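Local coordinates for protein giardin subunit alpha-1 (Giardia intestinalis, PDB 4EVF) that belongs to the annexin family, binds calcium and phosphatidylserine-containing membranes, and takes part in attachment of the parasite to the intestinal mucosa, at residues 159-164 with 171-176. Sequence-based numbering, arbitrary orientation.
Sequences AQRLDQ and TAYLID
Leu162 and Leu174 mark the closest backbone approach of two consecutive helices, their CA atoms 7.5 Å apart. The axes of 159-164 and 171-176 come no nearer than 10.1 Å and run at 133° to each other, well short of antiparallel, and the contact is made mainly by side chains. Tyr173 does most of this: its CG lies anti to the backbone N (chi1 -174°), which carries the ring over to the 159-164 helix. There the CE2 side meets the backbone at Leu162 CA (4.2 Å), while the hydroxyl oxygen OH sits 3.3 Å from Arg161 CB, a van der Waals contact with the first carbon of that side chain. Arg161 then passes by the phenol, CD still close to OH, and bends at chi3 (-121°), its guanidinium leading away from the 171-176 helix. A water ties the two together, donating to Tyr173 OH at 3.1 Å and accepting a weak bond from Arg161 NE; Arg151 gives the same hydroxyl a further weak hydrogen bond. Both helices belong to the predicted third annexin repeat, where 155-167 and 171-180 are the first two helices of the all-helical repeat and are joined by a short turn. On the more buried side Leu162 CD2 reaches Leu174 CD1 at 3.8 Å, the two side chains crossing at about a right angle, and the same CD2 lies near the Tyr173 ring at CE2. Other helices of the repeat back this leucine pair: Phe193 and Ile201 pack on Leu162, Ile208 on Leu174.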
loop_
_atom_site.group_PDB
_atom_site.type_symbol
_atom_site.label_atom_id
_atom_site.label_comp_id
_atom_site.label_asym_id
_atom_site.label_seq_id
_atom_site.Cartn_x
_atom_site.Cartn_y
_atom_site.Cartn_z
ATOM N N ALA A 159 11.910 -17.318 17.150
ATOM C CA ALA A 159 11.453 -18.185 16.075
ATOM C C ALA A 159 10.924 -19.517 16.622
ATOM O O ALA A 159 9.929 -20.043 16.125
ATOM C CB ALA A 159 12.561 -18.418 15.070
ATOM N N GLN A 160 11.584 -20.059 17.645
ATOM C CA GLN A 160 11.121 -21.299 18.286
ATOM C C GLN A 160 9.757 -21.139 18.966
ATOM O O GLN A 160 8.865 -21.958 18.758
ATOM C CB GLN A 160 12.170 -21.833 19.274
ATOM C CG GLN A 160 11.683 -22.965 20.195
ATOM C CD GLN A 160 11.505 -24.312 19.482
ATOM O OE1 GLN A 160 11.248 -24.376 18.275
ATOM N NE2 GLN A 160 11.647 -25.394 20.238
ATOM N N ARG A 161 9.588 -20.088 19.769
ATOM C CA ARG A 161 8.279 -19.791 20.364
ATOM C C ARG A 161 7.212 -19.595 19.279
ATOM O O ARG A 161 6.066 -20.016 19.438
ATOM C CB ARG A 161 8.324 -18.548 21.266
ATOM C CG ARG A 161 9.258 -18.650 22.468
ATOM C CD ARG A 161 9.019 -17.497 23.456
ATOM N NE ARG A 161 10.202 -16.662 23.684
ATOM C CZ ARG A 161 11.230 -17.004 24.461
ATOM N NH1 ARG A 161 11.242 -18.183 25.076
ATOM N NH2 ARG A 161 12.251 -16.167 24.621
ATOM N N LEU A 162 7.598 -18.944 18.186
ATOM C CA LEU A 162 6.683 -18.676 17.077
ATOM C C LEU A 162 6.261 -20.003 16.453
ATOM O O LEU A 162 5.073 -20.271 16.287
ATOM C CB LEU A 162 7.357 -17.787 16.023
ATOM C CG LEU A 162 6.568 -16.680 15.302
ATOM C CD1 LEU A 162 6.903 -16.615 13.804
ATOM C CD2 LEU A 162 5.063 -16.809 15.510
ATOM N N ASP A 163 7.251 -20.823 16.115
ATOM C CA ASP A 163 7.016 -22.168 15.580
ATOM C C ASP A 163 6.109 -23.006 16.476
ATOM O O ASP A 163 5.228 -23.714 15.991
ATOM C CB ASP A 163 8.350 -22.894 15.373
ATOM C CG ASP A 163 8.171 -24.355 14.974
ATOM O OD1 ASP A 163 8.025 -24.635 13.765
ATOM O OD2 ASP A 163 8.196 -25.224 15.871
ATOM N N GLN A 164 6.336 -22.937 17.785
ATOM C CA GLN A 164 5.514 -23.680 18.727
ATOM C C GLN A 164 4.089 -23.134 18.706
ATOM O O GLN A 164 3.126 -23.894 18.763
ATOM C CB GLN A 164 6.116 -23.631 20.138
ATOM C CG GLN A 164 7.464 -24.337 20.261
ATOM C CD GLN A 164 8.136 -24.112 21.611
ATOM O OE1 GLN A 164 7.954 -23.066 22.246
ATOM N NE2 GLN A 164 8.920 -25.091 22.052
ATOM N N THR A 171 -3.442 -19.166 18.198
ATOM C CA THR A 171 -3.711 -18.005 17.361
ATOM C C THR A 171 -3.651 -16.696 18.148
ATOM O O THR A 171 -3.404 -15.646 17.572
ATOM C CB THR A 171 -5.076 -18.122 16.646
ATOM O OG1 THR A 171 -6.120 -18.206 17.618
ATOM C CG2 THR A 171 -5.105 -19.371 15.764
ATOM N N ALA A 172 -3.860 -16.749 19.458
ATOM C CA ALA A 172 -3.733 -15.528 20.258
ATOM C C ALA A 172 -2.293 -15.008 20.213
ATOM O O ALA A 172 -2.060 -13.801 20.074
ATOM C CB ALA A 172 -4.193 -15.759 21.706
ATOM N N TYR A 173 -1.330 -15.919 20.315
ATOM C CA TYR A 173 0.092 -15.547 20.259
ATOM C C TYR A 173 0.432 -15.004 18.871
ATOM O O TYR A 173 1.224 -14.066 18.722
ATOM C CB TYR A 173 0.961 -16.770 20.567
ATOM C CG TYR A 173 2.447 -16.501 20.686
ATOM C CD1 TYR A 173 3.050 -16.393 21.933
ATOM C CD2 TYR A 173 3.250 -16.381 19.556
ATOM C CE1 TYR A 173 4.396 -16.154 22.056
ATOM C CE2 TYR A 173 4.608 -16.137 19.664
ATOM C CZ TYR A 173 5.174 -16.021 20.926
ATOM O OH TYR A 173 6.518 -15.784 21.062
ATOM N N LEU A 174 -0.168 -15.615 17.855
ATOM C CA LEU A 174 0.061 -15.223 16.471
ATOM C C LEU A 174 -0.414 -13.798 16.194
ATOM O O LEU A 174 0.292 -13.009 15.556
ATOM C CB LEU A 174 -0.636 -16.204 15.547
ATOM C CG LEU A 174 0.155 -17.381 14.973
ATOM C CD1 LEU A 174 1.373 -17.782 15.769
ATOM C CD2 LEU A 174 -0.791 -18.575 14.704
ATOM N N ILE A 175 -1.611 -13.473 16.675
ATOM C CA ILE A 175 -2.207 -12.166 16.439
ATOM C C ILE A 175 -1.375 -11.086 17.129
ATOM O O ILE A 175 -1.085 -10.037 16.558
ATOM C CB ILE A 175 -3.668 -12.134 16.926
ATOM C CG1 ILE A 175 -4.535 -13.059 16.061
ATOM C CG2 ILE A 175 -4.224 -10.730 16.889
ATOM C CD1 ILE A 175 -5.863 -13.431 16.701
ATOM N N ASP A 176 -0.989 -11.361 18.365
ATOM C CA ASP A 176 -0.175 -10.428 19.128
ATOM C C ASP A 176 1.217 -10.305 18.514
ATOM O O ASP A 176 1.755 -9.215 18.420
ATOM C CB ASP A 176 -0.074 -10.888 20.582
ATOM C CG ASP A 176 0.823 -9.997 21.400
ATOM O OD1 ASP A 176 0.331 -8.948 21.864
ATOM O OD2 ASP A 176 2.016 -10.338 21.564
HETATM O O HOH W 1 8.267 -14.308 23.172
#